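Local coordinates for protein ribonuclease mar1, putative (Trypanosoma cruzi, PDB 1YZV) that is of unknown function but, as a member of the isochorismatase family, is probably an enzyme acting through a cysteine nucleophile, at residues C26-F32 and L115-E119; I36-C42 and D143-Q148. One frame throughout, in Å; residues are numbered along the deposited sequence.

Contact 1. Residues C26-F32 and L115-E119; sequences CDIQEKF and LWGFE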
loop_
_atom_site.group_PDB
_atom_site.type_symbol
_atom_site.label_atom_id
_atom_site.label_comp_id
_atom_site.label_asym_id
_atom_site.label_seq_id
_atom_site.Cartn_x
_atom_site.Cartn_y
_atom_site.Cartn_z
ATOM N N CYS A 26 -22.637 3.530 -10.305
ATOM C CA CYS A 26 -22.917 4.519 -9.270
ATOM C C CYS A 26 -22.925 5.942 -9.812
ATOM O O CYS A 26 -21.870 6.517 -10.051
ATOM C CB CYS A 26 -21.846 4.418 -8.190
ATOM S SG CYS A 26 -22.291 4.985 -6.623
ATOM N N ASP A 27 -24.116 6.487 -10.033
ATOM C CA ASP A 27 -24.305 7.955 -10.131
ATOM C C ASP A 27 -23.412 8.673 -11.184
ATOM O O ASP A 27 -22.880 9.764 -10.938
ATOM C CB ASP A 27 -24.062 8.582 -8.742
ATOM C CG ASP A 27 -25.003 8.056 -7.657
ATOM O OD1 ASP A 27 -25.880 7.178 -7.923
ATOM O OD2 ASP A 27 -24.698 8.366 -6.463
ATOM N N ILE A 28 -23.318 8.104 -12.384
ATOM C CA ILE A 28 -22.548 8.723 -13.454
ATOM C C ILE A 28 -23.492 9.646 -14.211
ATOM O O ILE A 28 -23.995 9.298 -15.276
ATOM C CB ILE A 28 -21.902 7.693 -14.393
ATOM C CG1 ILE A 28 -21.001 6.751 -13.553
ATOM C CG2 ILE A 28 -21.073 8.398 -15.477
ATOM C CD1 ILE A 28 -20.258 5.718 -14.345
ATOM N N GLN A 29 -23.732 10.800 -13.605
ATOM C CA GLN A 29 -24.795 11.710 -14.025
ATOM C C GLN A 29 -24.266 12.996 -14.651
ATOM O O GLN A 29 -23.116 13.398 -14.422
ATOM C CB GLN A 29 -25.681 12.055 -12.811
ATOM C CG GLN A 29 -26.401 10.852 -12.247
ATOM C CD GLN A 29 -26.849 11.087 -10.802
ATOM O OE1 GLN A 29 -26.349 10.441 -9.876
ATOM N NE2 GLN A 29 -27.819 11.991 -10.614
ATOM N N GLU A 30 -25.161 13.675 -15.377
ATOM C CA GLU A 30 -24.810 14.831 -16.189
ATOM C C GLU A 30 -24.069 15.905 -15.418
ATOM O O GLU A 30 -23.062 16.408 -15.895
ATOM C CB GLU A 30 -26.055 15.427 -16.926
ATOM C CG GLU A 30 -26.672 14.513 -18.042
ATOM C CD GLU A 30 -25.773 14.275 -19.301
ATOM O OE1 GLU A 30 -24.611 14.747 -19.350
ATOM O OE2 GLU A 30 -26.205 13.541 -20.228
ATOM N N LYS A 31 -24.490 16.236 -14.206
ATOM C CA LYS A 31 -23.855 17.386 -13.551
ATOM C C LYS A 31 -22.436 17.117 -13.031
ATOM O O LYS A 31 -21.669 18.043 -12.838
ATOM C CB LYS A 31 -24.742 17.986 -12.457
ATOM C CG LYS A 31 -25.973 18.763 -13.043
ATOM C CD LYS A 31 -25.580 19.737 -14.189
ATOM C CE LYS A 31 -26.586 20.879 -14.383
ATOM N NZ LYS A 31 -25.884 22.223 -14.550
ATOM N N PHE A 32 -22.077 15.849 -12.902
ATOM C CA PHE A 32 -20.729 15.451 -12.514
ATOM C C PHE A 32 -19.741 15.433 -13.702
ATOM O O PHE A 32 -18.520 15.319 -13.486
ATOM C CB PHE A 32 -20.746 14.017 -11.958
ATOM C CG PHE A 32 -21.510 13.846 -10.684
ATOM C CD1 PHE A 32 -20.921 14.165 -9.455
ATOM C CD2 PHE A 32 -22.736 13.180 -10.690
ATOM C CE1 PHE A 32 -21.580 13.879 -8.248
ATOM C CE2 PHE A 32 -23.422 12.896 -9.493
ATOM C CZ PHE A 32 -22.846 13.252 -8.276
ATOM N N LEU A 115 -18.182 -2.796 -9.107
ATOM C CA LEU A 115 -18.634 -1.456 -8.681
ATOM C C LEU A 115 -17.747 -0.355 -9.261
ATOM O O LEU A 115 -16.514 -0.423 -9.176
ATOM C CB LEU A 115 -18.628 -1.362 -7.156
ATOM C CG LEU A 115 -18.880 -0.015 -6.427
ATOM C CD1 LEU A 115 -20.293 0.550 -6.766
ATOM C CD2 LEU A 115 -18.728 -0.225 -4.885
ATOM N N TRP A 116 -18.379 0.682 -9.798
ATOM C CA TRP A 116 -17.646 1.849 -10.307
ATOM C C TRP A 116 -18.561 3.072 -10.398
ATOM O O TRP A 116 -19.759 2.949 -10.230
ATOM C CB TRP A 116 -17.006 1.549 -11.692
ATOM C CG TRP A 116 -17.955 1.519 -12.811
ATOM C CD1 TRP A 116 -18.205 2.565 -13.673
ATOM C CD2 TRP A 116 -19.019 0.569 -13.034
ATOM N NE1 TRP A 116 -19.290 2.291 -14.458
ATOM C CE2 TRP A 116 -19.775 1.052 -14.146
ATOM C CE3 TRP A 116 -19.294 -0.720 -12.553
ATOM C CZ2 TRP A 116 -20.889 0.356 -14.671
ATOM C CZ3 TRP A 116 -20.392 -1.413 -13.090
ATOM C CH2 TRP A 116 -21.175 -0.867 -14.141
ATOM N N GLY A 117 -17.959 4.246 -10.529
ATOM C CA GLY A 117 -18.704 5.470 -10.781
ATOM C C GLY A 117 -18.258 6.634 -9.925
ATOM O O GLY A 117 -17.031 6.812 -9.674
ATOM N N PHE A 118 -19.223 7.508 -9.638
ATOM C CA PHE A 118 -18.981 8.745 -8.914
ATOM C C PHE A 118 -19.701 8.729 -7.545
ATOM O O PHE A 118 -20.766 8.147 -7.413
ATOM C CB PHE A 118 -19.530 9.948 -9.641
ATOM C CG PHE A 118 -19.091 10.102 -11.091
ATOM C CD1 PHE A 118 -17.842 9.751 -11.514
ATOM C CD2 PHE A 118 -19.892 10.879 -11.938
ATOM C CE1 PHE A 118 -17.463 9.993 -12.846
ATOM C CE2 PHE A 118 -19.527 11.114 -13.261
ATOM C CZ PHE A 118 -18.333 10.629 -13.721
ATOM N N GLU A 119 -19.130 9.375 -6.528
ATOM C CA GLU A 119 -17.744 9.791 -6.467
ATOM C C GLU A 119 -17.036 8.705 -5.649
ATOM O O GLU A 119 -17.652 8.088 -4.769
ATOM C CB GLU A 119 -17.601 11.153 -5.764
ATOM C CG GLU A 119 -18.103 12.318 -6.587
ATOM C CD GLU A 119 -17.682 13.690 -6.038
ATOM O OE1 GLU A 119 -16.483 14.018 -5.968
ATOM O OE2 GLU A 119 -18.579 14.459 -5.713
#
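The side chains of Phe118 and Phe32 lie alongside each other and run opposite ways. Their ring centroids are 5.5 Å apart and the ring planes are oblique, at 55°. Phe118 CB sits over one face of the Phe32 ring. Phe32 CB packs against the CD2-CE2 side of the Phe118 ring, 3.3 Å from Phe118 CD2. The Ile28 side chain runs roughly perpendicular to those of Trp116 and Phe118, and each of its two branches meets one of them. With chi1 at -57°, Ile28 CG1 is anti to the carbonyl carbon and carries Ile28 CD1 to 3.6 Å from Trp116 NE1. This indole nitrogen is buried and has no hydrogen-bond partner in the model. Ile28 CG2 reaches Phe118 CE2 at 3.8 Å. Glu119 brings OE2 to the edge of the Phe32 ring, while its OE1 accepts a bond from Gln148 N.

The backbones form a single parallel bridge, Cys26 with Gly117. Cys26 N donates to Trp116 O at 2.9 Å, and Phe118 N donates to Cys26 O, also at 2.9 Å. Gly117, with phi 135° and psi -150°, makes a CA-H...O contact of 3.4 Å from its CA to Cys26 O. A cis peptide follows, between Phe118 and Glu119.

Asp27 turns its carboxylate to Lys91 and Thr66, and Cys123 on helix 120-133 touches it. The apolar packing and the two backbone bonds hold the chain around Asp27 in place, consistent with the Asp-Lys-Cys catalytic site of the isochorismatase family.

Contact 2. Residues I36-C42 and D143-Q148; sequences IANSANC and DGCGSQ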
loop_
_atom_site.group_PDB
_atom_site.type_symbol
_atom_site.label_atom_id
_atom_site.label_comp_id
_atom_site.label_asym_id
_atom_site.label_seq_id
_atom_site.Cartn_x
_atom_site.Cartn_y
_atom_site.Cartn_z
ATOM N N ILE A 36 -15.646 15.996 -12.759
ATOM C CA ILE A 36 -14.795 14.835 -12.444
ATOM C C ILE A 36 -13.839 14.693 -13.631
ATOM O O ILE A 36 -14.285 14.476 -14.748
ATOM C CB ILE A 36 -15.656 13.593 -12.313
ATOM C CG1 ILE A 36 -16.717 13.805 -11.249
ATOM C CG2 ILE A 36 -14.792 12.280 -12.088
ATOM C CD1 ILE A 36 -16.499 13.143 -10.034
ATOM N N ALA A 37 -12.542 14.922 -13.410
ATOM C CA ALA A 37 -11.575 14.968 -14.494
ATOM C C ALA A 37 -11.634 13.781 -15.473
ATOM O O ALA A 37 -11.434 13.939 -16.693
ATOM C CB ALA A 37 -10.153 15.104 -13.916
ATOM N N ASN A 38 -11.742 12.567 -14.956
ATOM C CA ASN A 38 -11.736 11.381 -15.839
ATOM C C ASN A 38 -13.164 10.862 -16.151
ATOM O O ASN A 38 -13.352 9.664 -16.409
ATOM C CB ASN A 38 -10.916 10.266 -15.211
ATOM C CG ASN A 38 -11.548 9.772 -13.923
ATOM O OD1 ASN A 38 -12.058 10.592 -13.177
ATOM N ND2 ASN A 38 -11.402 8.460 -13.598
ATOM N N SER A 39 -14.167 11.739 -16.065
ATOM C CA SER A 39 -15.563 11.335 -16.330
ATOM C C SER A 39 -15.711 10.521 -17.606
ATOM O O SER A 39 -16.560 9.587 -17.672
ATOM C CB SER A 39 -16.512 12.536 -16.327
ATOM O OG SER A 39 -16.246 13.446 -17.350
ATOM N N ALA A 40 -14.954 10.890 -18.651
ATOM C CA ALA A 40 -15.061 10.200 -19.927
ATOM C C ALA A 40 -14.676 8.686 -19.819
ATOM O O ALA A 40 -15.338 7.842 -20.427
ATOM C CB ALA A 40 -14.225 10.911 -21.007
ATOM N N ASN A 41 -13.688 8.348 -18.979
ATOM C CA ASN A 41 -13.346 6.949 -18.731
ATOM C C ASN A 41 -14.422 6.202 -17.951
ATOM O O ASN A 41 -14.598 5.015 -18.135
ATOM C CB ASN A 41 -11.995 6.833 -17.987
ATOM C CG ASN A 41 -10.796 6.954 -18.916
ATOM O OD1 ASN A 41 -10.951 7.064 -20.145
ATOM N ND2 ASN A 41 -9.568 6.880 -18.334
ATOM N N CYS A 42 -15.144 6.909 -17.080
ATOM C CA CYS A 42 -16.155 6.304 -16.245
ATOM C C CYS A 42 -17.372 5.932 -17.105
ATOM O O CYS A 42 -17.897 4.828 -16.996
ATOM C CB CYS A 42 -16.523 7.260 -15.089
ATOM S SG CYS A 42 -15.118 7.588 -14.018
ATOM N N ASP A 143 -10.520 2.328 -12.957
ATOM C CA ASP A 143 -10.503 3.090 -14.220
ATOM C C ASP A 143 -11.860 3.668 -14.610
ATOM O O ASP A 143 -11.903 4.592 -15.423
ATOM C CB ASP A 143 -9.890 2.281 -15.423
ATOM C CG ASP A 143 -10.603 0.926 -15.719
ATOM O OD1 ASP A 143 -10.965 0.219 -14.763
ATOM O OD2 ASP A 143 -10.691 0.515 -16.925
ATOM N N GLY A 144 -12.920 3.242 -13.915
ATOM C CA GLY A 144 -14.285 3.772 -14.070
ATOM C C GLY A 144 -14.787 4.541 -12.838
ATOM O O GLY A 144 -15.985 4.762 -12.673
ATOM N N CYS A 145 -13.864 4.863 -11.933
ATOM C CA CYS A 145 -14.133 5.679 -10.732
ATOM C C CYS A 145 -13.488 7.044 -10.802
ATOM O O CYS A 145 -12.413 7.214 -11.385
ATOM C CB CYS A 145 -13.655 4.961 -9.444
ATOM S SG CYS A 145 -14.526 3.486 -9.057
ATOM N N GLY A 146 -14.145 8.024 -10.177
ATOM C CA GLY A 146 -13.621 9.354 -10.129
ATOM C C GLY A 146 -14.236 10.185 -9.044
ATOM O O GLY A 146 -15.385 9.891 -8.597
ATOM N N SER A 147 -13.514 11.253 -8.676
ATOM C CA SER A 147 -14.004 12.246 -7.714
ATOM C C SER A 147 -13.757 13.633 -8.275
ATOM O O SER A 147 -13.006 13.795 -9.250
ATOM C CB SER A 147 -13.302 12.138 -6.339
ATOM O OG SER A 147 -13.484 10.877 -5.737
ATOM N N GLN A 148 -14.338 14.651 -7.641
ATOM C CA GLN A 148 -14.077 16.021 -8.110
ATOM C C GLN A 148 -12.627 16.446 -7.819
ATOM O O GLN A 148 -12.046 17.262 -8.545
ATOM C CB GLN A 148 -15.103 17.003 -7.532
ATOM C CG GLN A 148 -16.513 16.770 -8.107
ATOM C CD GLN A 148 -17.547 17.742 -7.597
ATOM O OE1 GLN A 148 -18.421 17.370 -6.811
ATOM N NE2 GLN A 148 -17.280 19.010 -7.802
HETATM O O HOH W 1 -11.377 15.022 -10.877
HETATM O O HOH W 2 -9.909 6.699 -15.473
HETATM O O HOH W 3 -11.021 11.399 -10.469
#
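Ile36 and Cys42 make the closely packed part of this contact. Ile36 lays CD1 against the backbone of Ser147, 3.3 Å from Ser147 C. Ile36 CG2 and Asn38 OD1 both come close to Gly146 CA, at 3.7 and 3.6 Å, and Gly146 carries no side chain. Cys42 places SG 3.2 Å from Gly144 O, with chi1 of -62° turning the sulfur anti to its own carbonyl carbon.

Asn38 reaches across to the strand. Asn38 ND2 donates to Cys145 O at 2.7 Å, with an angle of 166° at the hydrogen. The acceptor lies in the amide plane, but the donor stands above the carbonyl plane of Cys145.

The looser side is filled by water. One water joins Asn38 ND2, Asn41 ND2 and Asp143 O; Asn41 ND2 is also bonded to Ile202 O. A second bridges Asn38 OD1 and Ser147 N, so both ends of the Asn38 amide are bonded. A third links Ala37 N to Ser147 O at the more exposed end.

The contact seats the start of helix 39-56 on the end of strand 137-146. Phe118 of strand 110-118 touches Ile36 and Cys42, while Cys145 and Ser147 meet helices 120-133 and 150-161.

How the contacts relate
Strand 20-26 runs into residues 26-32, the first half of contact 1, where the short helix 30-33 begins. Residues 36-42 follow as the first half of contact 2 and start helix 39-56. Contact 1 closes its loop at 115-119, across 82 intervening residues. Contact 2 closes at 143-148, across 100. The segments alternate, so the two closures cross and neither nests in the other. Strands 110-118 and 137-146 are neighbours in the parallel sheet, and the contacts meet there. Gly117 O lies 3.2 Å from Gly146 N, a probable hydrogen bond. Together they tie the ends of three adjacent strands to the loop and helix that follow the first.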